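Side-chain contacts in periplasmic binding protein (Roseiflexus sp. RS-1, PDB 5GJ3), which binds heme in the periplasm, carrying two hemes in this form, and probably hands them on to a membrane importer: residues 20-25 with 107-112; 145-150 with 241-246; 166-171 with 251-256. All blocks are in the same frame, centred on the assembly; numbering follows the deposited sequence.

Interaction 1: residues 20-25 with 107-112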
loop_
_atom_site.group_PDB
_atom_site.type_symbol
_atom_site.label_atom_id
_atom_site.label_comp_id
_atom_site.label_asym_id
_atom_site.label_seq_id
_atom_site.Cartn_x
_atom_site.Cartn_y
_atom_site.Cartn_z
ATOM N N PHE A 20 -6.102 -2.266 -14.311
ATOM C CA PHE A 20 -5.931 -3.673 -14.739
ATOM C C PHE A 20 -7.016 -4.569 -14.118
ATOM O O PHE A 20 -7.586 -5.387 -14.808
ATOM C CB PHE A 20 -4.501 -4.193 -14.428
ATOM C CG PHE A 20 -3.467 -3.798 -15.479
ATOM C CD1 PHE A 20 -3.229 -4.619 -16.582
ATOM C CD2 PHE A 20 -2.727 -2.637 -15.343
ATOM C CE1 PHE A 20 -2.311 -4.260 -17.543
ATOM C CE2 PHE A 20 -1.791 -2.273 -16.294
ATOM C CZ PHE A 20 -1.589 -3.082 -17.412
ATOM N N ALA A 21 -7.388 -4.347 -12.854
ATOM C CA ALA A 21 -8.443 -5.148 -12.211
ATOM C C ALA A 21 -9.808 -4.934 -12.810
ATOM O O ALA A 21 -10.713 -5.827 -12.730
ATOM C CB ALA A 21 -8.480 -4.886 -10.702
ATOM N N LEU A 22 -10.010 -3.761 -13.416
ATOM C CA LEU A 22 -11.294 -3.486 -14.064
ATOM C C LEU A 22 -11.354 -4.059 -15.496
ATOM O O LEU A 22 -12.391 -3.972 -16.175
ATOM C CB LEU A 22 -11.574 -1.952 -14.088
ATOM C CG LEU A 22 -11.965 -1.291 -12.774
ATOM C CD1 LEU A 22 -11.850 0.249 -12.822
ATOM C CD2 LEU A 22 -13.372 -1.712 -12.322
ATOM N N GLY A 23 -10.247 -4.593 -15.981
ATOM C CA GLY A 23 -10.222 -5.150 -17.320
ATOM C C GLY A 23 -9.701 -4.239 -18.434
ATOM O O GLY A 23 -9.815 -4.608 -19.614
ATOM N N MET A 24 -9.076 -3.096 -18.090
ATOM C CA MET A 24 -8.783 -2.034 -19.069
ATOM C C MET A 24 -7.292 -1.839 -19.224
ATOM O O MET A 24 -6.809 -0.801 -19.735
ATOM C CB MET A 24 -9.420 -0.728 -18.620
ATOM C CG MET A 24 -10.925 -0.817 -18.426
ATOM S SD MET A 24 -11.802 -0.989 -19.993
ATOM C CE MET A 24 -11.616 0.637 -20.736
ATOM N N GLY A 25 -6.543 -2.841 -18.760
ATOM C CA GLY A 25 -5.107 -2.750 -18.784
ATOM C C GLY A 25 -4.552 -2.595 -20.187
ATOM O O GLY A 25 -3.525 -1.920 -20.382
ATOM N N PHE A 107 -13.878 5.963 -8.829
ATOM C CA PHE A 107 -13.246 7.074 -9.548
ATOM C C PHE A 107 -12.672 6.607 -10.909
ATOM O O PHE A 107 -12.944 7.219 -11.960
ATOM C CB PHE A 107 -12.170 7.713 -8.669
ATOM C CG PHE A 107 -11.079 8.435 -9.431
ATOM C CD1 PHE A 107 -11.304 9.720 -9.945
ATOM C CD2 PHE A 107 -9.797 7.870 -9.534
ATOM C CE1 PHE A 107 -10.262 10.439 -10.598
ATOM C CE2 PHE A 107 -8.755 8.563 -10.149
ATOM C CZ PHE A 107 -8.977 9.880 -10.702
ATOM N N VAL A 108 -11.933 5.514 -10.890
ATOM C CA VAL A 108 -11.330 4.998 -12.129
ATOM C C VAL A 108 -12.447 4.511 -13.063
ATOM O O VAL A 108 -12.420 4.783 -14.305
ATOM C CB VAL A 108 -10.311 3.877 -11.870
ATOM C CG1 VAL A 108 -9.822 3.258 -13.206
ATOM C CG2 VAL A 108 -9.089 4.400 -11.084
ATOM N N ALA A 109 -13.422 3.805 -12.500
ATOM C CA ALA A 109 -14.510 3.274 -13.347
ATOM C C ALA A 109 -15.277 4.376 -14.083
ATOM O O ALA A 109 -15.632 4.188 -15.277
ATOM C CB ALA A 109 -15.487 2.389 -12.565
ATOM N N GLN A 110 -15.550 5.485 -13.387
ATOM C CA GLN A 110 -16.254 6.609 -14.012
ATOM C C GLN A 110 -15.413 7.221 -15.123
ATOM O O GLN A 110 -15.962 7.457 -16.179
ATOM C CB GLN A 110 -16.729 7.716 -13.026
ATOM C CG GLN A 110 -17.612 8.796 -13.716
ATOM C CD GLN A 110 -18.324 9.795 -12.783
ATOM O OE1 GLN A 110 -18.556 9.494 -11.631
ATOM N NE2 GLN A 110 -18.704 11.004 -13.304
ATOM N N ALA A 111 -14.103 7.444 -14.901
ATOM C CA ALA A 111 -13.196 8.022 -15.925
ATOM C C ALA A 111 -13.102 7.159 -17.179
ATOM O O ALA A 111 -12.845 7.667 -18.315
ATOM C CB ALA A 111 -11.790 8.247 -15.368
ATOM N N LEU A 112 -13.268 5.853 -16.973
ATOM C CA LEU A 112 -13.153 4.903 -18.068
ATOM C C LEU A 112 -14.497 4.559 -18.667
ATOM O O LEU A 112 -14.532 3.762 -19.620
ATOM C CB LEU A 112 -12.406 3.606 -17.610
ATOM C CG LEU A 112 -10.946 3.820 -17.201
ATOM C CD1 LEU A 112 -10.111 2.569 -16.906
ATOM C CD2 LEU A 112 -10.220 4.684 -18.212
#

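Interaction 2: residues 145-150 with 241-246. With HEM (protoporphyrin IX containing Fe), chain C.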
loop_
_atom_site.group_PDB
_atom_site.type_symbol
_atom_site.label_atom_id
_atom_site.label_comp_id
_atom_site.label_asym_id
_atom_site.label_seq_id
_atom_site.Cartn_x
_atom_site.Cartn_y
_atom_site.Cartn_z
ATOM N N VAL A 145 1.822 -4.976 17.528
ATOM C CA VAL A 145 2.432 -5.139 16.191
ATOM C C VAL A 145 3.290 -3.879 15.893
ATOM O O VAL A 145 2.809 -2.764 16.075
ATOM C CB VAL A 145 1.342 -5.319 15.095
ATOM C CG1 VAL A 145 1.977 -5.493 13.731
ATOM C CG2 VAL A 145 0.460 -6.550 15.390
ATOM N N LEU A 146 4.540 -4.049 15.469
ATOM C CA LEU A 146 5.330 -2.870 15.086
ATOM C C LEU A 146 5.673 -2.932 13.586
ATOM O O LEU A 146 6.276 -3.906 13.119
ATOM C CB LEU A 146 6.611 -2.812 15.917
ATOM C CG LEU A 146 7.434 -1.548 15.809
ATOM C CD1 LEU A 146 6.709 -0.327 16.422
ATOM C CD2 LEU A 146 8.805 -1.811 16.479
ATOM N N PHE A 147 5.269 -1.916 12.834
ATOM C CA PHE A 147 5.681 -1.822 11.441
ATOM C C PHE A 147 6.996 -1.034 11.297
ATOM O O PHE A 147 7.090 0.109 11.791
ATOM C CB PHE A 147 4.605 -1.122 10.594
ATOM C CG PHE A 147 5.009 -0.955 9.151
ATOM C CD1 PHE A 147 4.852 -1.996 8.264
ATOM C CD2 PHE A 147 5.612 0.231 8.703
ATOM C CE1 PHE A 147 5.266 -1.860 6.934
ATOM C CE2 PHE A 147 6.021 0.383 7.388
ATOM C CZ PHE A 147 5.829 -0.664 6.498
ATOM N N LEU A 148 7.985 -1.616 10.620
ATOM C CA LEU A 148 9.285 -0.950 10.415
ATOM C C LEU A 148 9.445 -0.715 8.932
ATOM O O LEU A 148 9.295 -1.640 8.111
ATOM C CB LEU A 148 10.476 -1.816 10.856
ATOM C CG LEU A 148 10.452 -2.161 12.358
ATOM C CD1 LEU A 148 11.550 -3.123 12.743
ATOM C CD2 LEU A 148 10.555 -0.885 13.189
ATOM N N TYR A 149 9.659 0.531 8.599
ATOM C CA TYR A 149 10.119 0.897 7.289
ATOM C C TYR A 149 11.671 0.835 7.333
ATOM O O TYR A 149 12.289 1.486 8.176
ATOM C CB TYR A 149 9.628 2.301 6.975
ATOM C CG TYR A 149 10.208 2.807 5.676
ATOM C CD1 TYR A 149 9.648 2.426 4.448
ATOM C CD2 TYR A 149 11.360 3.645 5.665
ATOM C CE1 TYR A 149 10.197 2.870 3.225
ATOM C CE2 TYR A 149 11.922 4.086 4.453
ATOM C CZ TYR A 149 11.330 3.723 3.230
ATOM O OH TYR A 149 11.856 4.164 2.007
ATOM N N LEU A 150 12.278 0.051 6.444
ATOM C CA LEU A 150 13.720 -0.210 6.451
ATOM C C LEU A 150 14.337 0.064 5.088
ATOM O O LEU A 150 13.761 -0.253 4.056
ATOM C CB LEU A 150 14.012 -1.688 6.772
ATOM C CG LEU A 150 13.383 -2.255 8.055
ATOM C CD1 LEU A 150 13.515 -3.781 8.047
ATOM C CD2 LEU A 150 14.055 -1.632 9.271
ATOM N N LEU A 241 3.070 -2.632 -2.314
ATOM C CA LEU A 241 1.800 -2.243 -2.939
ATOM C C LEU A 241 0.625 -3.100 -2.351
ATOM O O LEU A 241 -0.480 -2.617 -2.138
ATOM C CB LEU A 241 1.891 -2.375 -4.483
ATOM C CG LEU A 241 0.741 -1.835 -5.352
ATOM C CD1 LEU A 241 0.349 -0.386 -5.032
ATOM C CD2 LEU A 241 1.087 -1.974 -6.835
ATOM N N TYR A 242 0.896 -4.367 -2.095
ATOM C CA TYR A 242 -0.087 -5.278 -1.557
ATOM C C TYR A 242 -0.512 -4.867 -0.164
ATOM O O TYR A 242 -1.698 -4.783 0.136
ATOM C CB TYR A 242 0.529 -6.658 -1.484
ATOM C CG TYR A 242 -0.380 -7.780 -0.984
ATOM C CD1 TYR A 242 -1.579 -8.092 -1.645
ATOM C CD2 TYR A 242 -0.008 -8.562 0.109
ATOM C CE1 TYR A 242 -2.385 -9.141 -1.213
ATOM C CE2 TYR A 242 -0.799 -9.643 0.550
ATOM C CZ TYR A 242 -1.988 -9.917 -0.113
ATOM O OH TYR A 242 -2.787 -10.942 0.298
ATOM N N LEU A 243 0.449 -4.636 0.721
ATOM C CA LEU A 243 0.097 -4.219 2.088
ATOM C C LEU A 243 -0.517 -2.805 2.182
ATOM O O LEU A 243 -1.489 -2.599 2.905
ATOM C CB LEU A 243 1.312 -4.305 3.000
ATOM C CG LEU A 243 1.149 -3.781 4.428
ATOM C CD1 LEU A 243 0.150 -4.623 5.224
ATOM C CD2 LEU A 243 2.508 -3.730 5.120
ATOM N N LEU A 244 0.047 -1.855 1.452
ATOM C CA LEU A 244 -0.184 -0.430 1.678
ATOM C C LEU A 244 -0.956 0.326 0.575
ATOM O O LEU A 244 -1.382 1.475 0.805
ATOM C CB LEU A 244 1.164 0.265 1.913
ATOM C CG LEU A 244 1.957 -0.229 3.122
ATOM C CD1 LEU A 244 3.288 0.508 3.093
ATOM C CD2 LEU A 244 1.215 0.091 4.423
ATOM N N GLY A 245 -1.157 -0.318 -0.578
ATOM C CA GLY A 245 -1.936 0.269 -1.703
ATOM C C GLY A 245 -3.409 0.649 -1.505
ATOM O O GLY A 245 -3.917 1.541 -2.219
ATOM N N MET A 246 -4.109 0.037 -0.547
ATOM C CA MET A 246 -5.535 0.375 -0.362
ATOM C C MET A 246 -6.306 0.247 -1.689
ATOM O O MET A 246 -7.043 1.137 -2.135
ATOM C CB MET A 246 -5.712 1.741 0.311
ATOM C CG MET A 246 -5.299 1.706 1.791
ATOM S SD MET A 246 -6.304 0.572 2.808
ATOM C CE MET A 246 -5.861 1.232 4.421
HETATM C CHA HEM C . 13.489 4.240 -1.633
HETATM C CHB HEM C . 9.138 2.346 -0.555
HETATM C CHC HEM C . 8.156 6.062 2.499
HETATM C CHD HEM C . 12.404 8.056 1.200
HETATM C C1A HEM C . 12.368 3.450 -1.603
HETATM C C2A HEM C . 12.170 2.337 -2.461
HETATM C C3A HEM C . 10.943 1.815 -2.157
HETATM C C4A HEM C . 10.388 2.605 -1.122
HETATM C CMA HEM C . 10.282 0.586 -2.781
HETATM C CAA HEM C . 13.144 1.835 -3.532
HETATM C CBA HEM C . 13.877 0.543 -3.130
HETATM C CGA HEM C . 14.955 0.744 -2.086
HETATM O O1A HEM C . 15.014 1.761 -1.366
HETATM O O2A HEM C . 15.819 -0.133 -1.897
HETATM C C1B HEM C . 8.496 3.210 0.363
HETATM C C2B HEM C . 7.186 2.959 0.880
HETATM C C3B HEM C . 6.876 3.986 1.714
HETATM C C4B HEM C . 8.066 4.899 1.719
HETATM C CMB HEM C . 6.320 1.770 0.533
HETATM C CAB HEM C . 5.645 4.190 2.494
HETATM C CBB HEM C . 5.548 3.603 3.663
HETATM C C1C HEM C . 9.223 6.968 2.391
HETATM C C2C HEM C . 9.243 8.261 2.945
HETATM C C3C HEM C . 10.473 8.841 2.583
HETATM C C4C HEM C . 11.168 7.870 1.797
HETATM C CMC HEM C . 8.126 8.834 3.795
HETATM C CAC HEM C . 11.052 10.184 2.905
HETATM C CBC HEM C . 10.657 10.957 3.908
HETATM C C1D HEM C . 12.981 7.154 0.299
HETATM C C2D HEM C . 14.292 7.450 -0.340
HETATM C C3D HEM C . 14.609 6.379 -1.124
HETATM C C4D HEM C . 13.479 5.450 -0.951
HETATM C CMD HEM C . 15.080 8.723 -0.132
HETATM C CAD HEM C . 15.836 6.168 -2.005
HETATM C CBD HEM C . 15.715 6.673 -3.467
HETATM C CGD HEM C . 16.933 6.246 -4.284
HETATM O O1D HEM C . 17.034 6.399 -5.538
HETATM O O2D HEM C . 17.918 5.712 -3.722
HETATM N NA HEM C . 11.263 3.615 -0.757
HETATM N NB HEM C . 8.990 4.312 0.933
HETATM N NC HEM C . 10.402 6.744 1.694
HETATM N ND HEM C . 12.582 5.909 -0.015
HETATM FE FE HEM C . 10.888 5.131 0.471
#

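Interaction 3: residues 166-171 with 251-256. With ZN (zinc ion), chain G.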
loop_
_atom_site.group_PDB
_atom_site.type_symbol
_atom_site.label_atom_id
_atom_site.label_comp_id
_atom_site.label_asym_id
_atom_site.label_seq_id
_atom_site.Cartn_x
_atom_site.Cartn_y
_atom_site.Cartn_z
ATOM N N ASP A 166 -1.331 1.647 9.841
ATOM C CA ASP A 166 -2.036 1.717 11.122
ATOM C C ASP A 166 -3.471 1.200 10.967
ATOM O O ASP A 166 -3.939 0.365 11.760
ATOM C CB ASP A 166 -2.050 3.144 11.653
ATOM C CG ASP A 166 -2.665 3.239 13.027
ATOM O OD1 ASP A 166 -2.124 2.648 13.981
ATOM O OD2 ASP A 166 -3.703 3.899 13.159
ATOM N N VAL A 167 -4.129 1.645 9.901
ATOM C CA VAL A 167 -5.482 1.192 9.585
ATOM C C VAL A 167 -5.525 -0.319 9.296
ATOM O O VAL A 167 -6.438 -1.036 9.746
ATOM C CB VAL A 167 -6.098 2.019 8.400
ATOM C CG1 VAL A 167 -7.426 1.421 7.963
ATOM C CG2 VAL A 167 -6.300 3.465 8.809
ATOM N N MET A 168 -4.548 -0.825 8.533
ATOM C CA MET A 168 -4.516 -2.264 8.264
ATOM C C MET A 168 -4.300 -3.114 9.561
ATOM O O MET A 168 -4.939 -4.135 9.746
ATOM C CB MET A 168 -3.436 -2.601 7.229
ATOM C CG MET A 168 -3.573 -1.842 5.894
ATOM S SD MET A 168 -4.948 -2.552 4.963
ATOM C CE MET A 168 -4.200 -4.094 4.361
ATOM N N ILE A 169 -3.365 -2.688 10.413
ATOM C CA ILE A 169 -3.103 -3.416 11.665
ATOM C C ILE A 169 -4.381 -3.506 12.500
ATOM O O ILE A 169 -4.738 -4.581 12.950
ATOM C CB ILE A 169 -1.962 -2.776 12.473
ATOM C CG1 ILE A 169 -0.626 -3.032 11.718
ATOM C CG2 ILE A 169 -1.862 -3.459 13.867
ATOM C CD1 ILE A 169 0.532 -2.213 12.250
ATOM N N ALA A 170 -5.065 -2.370 12.683
ATOM C CA ALA A 170 -6.268 -2.322 13.560
ATOM C C ALA A 170 -7.394 -3.160 13.001
ATOM O O ALA A 170 -7.965 -3.974 13.709
ATOM C CB ALA A 170 -6.744 -0.892 13.804
ATOM N N ALA A 171 -7.680 -3.020 11.712
ATOM C CA ALA A 171 -8.778 -3.824 11.136
ATOM C C ALA A 171 -8.472 -5.302 11.135
ATOM O O ALA A 171 -9.385 -6.097 11.112
ATOM C CB ALA A 171 -9.134 -3.346 9.731
ATOM N N GLY A 251 -8.666 -6.568 1.008
ATOM C CA GLY A 251 -9.265 -7.661 1.712
ATOM C C GLY A 251 -8.340 -8.879 1.778
ATOM O O GLY A 251 -8.304 -9.563 2.778
ATOM N N GLN A 252 -7.600 -9.151 0.718
ATOM C CA GLN A 252 -6.689 -10.297 0.731
ATOM C C GLN A 252 -5.543 -10.004 1.706
ATOM O O GLN A 252 -5.113 -10.867 2.424
ATOM C CB GLN A 252 -6.156 -10.559 -0.685
ATOM C CG GLN A 252 -7.258 -11.006 -1.656
ATOM C CD GLN A 252 -6.849 -10.795 -3.106
ATOM O OE1 GLN A 252 -5.664 -10.864 -3.441
ATOM N NE2 GLN A 252 -7.804 -10.470 -3.954
ATOM N N ALA A 253 -5.039 -8.774 1.717
ATOM C CA ALA A 253 -3.911 -8.448 2.621
ATOM C C ALA A 253 -4.356 -8.468 4.088
ATOM O O ALA A 253 -3.624 -8.972 4.946
ATOM C CB ALA A 253 -3.251 -7.104 2.244
ATOM N N LEU A 254 -5.563 -7.958 4.370
ATOM C CA LEU A 254 -6.152 -8.033 5.712
ATOM C C LEU A 254 -6.298 -9.449 6.217
ATOM O O LEU A 254 -6.055 -9.699 7.397
ATOM C CB LEU A 254 -7.521 -7.361 5.798
ATOM C CG LEU A 254 -7.507 -5.869 5.945
ATOM C CD1 LEU A 254 -8.976 -5.378 5.936
ATOM C CD2 LEU A 254 -6.754 -5.432 7.219
ATOM N N THR A 255 -6.652 -10.373 5.320
ATOM C CA THR A 255 -6.869 -11.782 5.678
ATOM C C THR A 255 -5.488 -12.363 6.062
ATOM O O THR A 255 -5.372 -13.073 7.051
ATOM C CB THR A 255 -7.479 -12.595 4.468
ATOM O OG1 THR A 255 -8.807 -12.122 4.160
ATOM C CG2 THR A 255 -7.501 -14.086 4.703
ATOM N N ASP A 256 -4.457 -12.070 5.265
ATOM C CA ASP A 256 -3.123 -12.606 5.607
ATOM C C ASP A 256 -2.691 -12.050 6.977
ATOM O O ASP A 256 -2.157 -12.822 7.789
ATOM C CB ASP A 256 -2.062 -12.257 4.553
ATOM C CG ASP A 256 -2.323 -12.927 3.216
ATOM O OD1 ASP A 256 -3.135 -13.885 3.153
ATOM O OD2 ASP A 256 -1.730 -12.486 2.197
HETATM ZN ZN ZN G . -3.721 -14.885 1.477
HETATM O O HOH W 1 -5.180 -13.483 1.329
HETATM O O HOH W 2 -1.921 -14.591 0.420
#

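Interaction 1: residues 20-25 with 107-112
Leu22 drives its CD1 methyl against Val108 on helix 100-111, and this is the tight end of the contact. Leu22 CD1 lies 3.6 Å from Val108 CG1. The same methyl settles over the helix backbone, Leu22 CD1 being 3.9 Å from Ala109 N, with Ala109 CB a little farther at 4.2 Å. The two branched side chains meet at a slant, CG1 of Val108 being anti to its backbone N (chi1 174°) and thus presented to the leucine. Leu22, Val108 and Ala109 are all buried; the Leu22 methyl bears on two successive residues of the helix.

The Met24-Leu112 side is more open. Met24 and Leu112 run past each other in opposite senses, and Leu112 CD1 rests 3.8 Å from Met24 CB and equally close to Met24 CG. The bent methionine chain carries its sulfur beyond this point, and both residues are partly exposed. Between Leu22 and Met24 the chain turns at Gly23, whose positive phi (96°) belongs to a Schellman motif that ends helix 13-21; Gly23 N reaches Phe20 O at 3.0 Å. Leu22 and Met24, on either side of Gly23 in sequence, both point toward 107-112.

Ile114 touches both Leu22 and Met24, Val108 also packs on Ile15, Ile18 and Ile19 of helix 13-21, and Val108 and Leu112 rest on Ile68 and Leu66 of strand 66-70, within the four-stranded parallel sheet.

Interaction 2: residues 145-150 with 241-246
The ring of Phe147 meets two leucines of helix 240-244, both approaching it obliquely. Leu243 CD2 comes to 3.8 Å from Phe147 CE1, and Leu244 CD1 stands 4.4 Å from Phe147 CZ, a looser touch. Phe147 extends straight from strand 144-151, CG anti to the backbone N (chi1 178°), while Leu243 reaches the other way, so the two side chains pass each other in opposite directions. Val165 of helix 164-171 and Ala159 of strand 155-159 also touch Phe147.

Two residues along the strand, Tyr149 follows the same extended course but serves the heme. Tyr149 OH binds the heme iron at 2.1 Å. The Fe-OH-CZ angle of about 128° bends the phenol away from the perpendicular, and the ring therefore leans over pyrrole B, where Tyr149 CE1 lies 3.0 Å from the heme NB. The ring is oblique to that nitrogen, and the meso carbon CHB sits at its edge, in plane.

Leu244 joins the two halves of the arrangement. Leu244 CD1 also lies 3.9 Å from the heme vinyl carbon CBB, so one methyl touches both the Phe147 ring and the heme vinyl group. Gly245, just after it, touches the second heme.

Chemically the contact is divided: apolar carbons alone join strand to helix, whereas the polar anchor is the bond from the Tyr149 oxygen to the iron. Arg151 NH2 makes a weak hydrogen bond to the Tyr149 oxygen; its positive charge would probably stabilise a phenolate, which would be consistent with a ferric iron ligated by tyrosine.

Interaction 3: residues 166-171 with 251-256
Helix 164-171 crosses the C-terminal helix 250-267 on one side of the lobe that holds strand 144-151, the short axes approaching to 9.6 Å at -58°. Met168 and Leu254 carry the crossing. Leu254 CD2 lies 3.4 Å from the backbone Met168 O, and Ala171 CB adds a flank to the same methyl at 4.0 Å. Met168 starts off beside the neighbouring helix rather than at it, then bends at chi2 (-74°) and chi3 (-76°) and so swings its methyl inward: Met168 CE reaches Ala253 CB at 3.8 Å and Leu254 CD2 at 4.1 Å.

In periplasmic binding proteins of this family a long helix bridges the two lobes, and helix 115-136 is consistent with that element; Ile129 and Ala132 on it pack against Leu254, which is thus wedged between two helices.

Farther round helix 250-267, Asp256 holds a zinc ion through OD1 at 2.0 Å. Two waters also bind the metal: one donates to Gln252 O, the other to Asp256 OD2, so the second carboxylate oxygen helps to fix the metal's hydration. OD2 is also hydrogen-bonded to the Tyr242 hydroxyl. One turn of this helix is further tied internally, Gly251 O taking Thr255 N and Thr255 OG1 from opposite faces of its carbonyl plane.

Overall arrangement
Interaction 1 comes first along the chain and lies apart, its centre 25 Å from that of interaction 2 and 24 Å from that of interaction 3. It packs helices 13-21 and 100-111 beside the four-stranded parallel sheet of one lobe. Interactions 2 and 3 have centres only 10 Å apart, and their segments alternate in sequence: strand 144-151, helix 164-171, helix 240-244, then helix 250-267. They touch where Leu243 O packs on Met168 CE and where the Tyr242 hydroxyl meets the zinc-binding Asp256, so the helix lining the heme pocket rests on the crossing helices behind it. Interaction 2 itself holds the heme ligand, at the cleft between lobes; interaction 1 is packing in the other lobe, and interaction 3 joins packing with a zinc site.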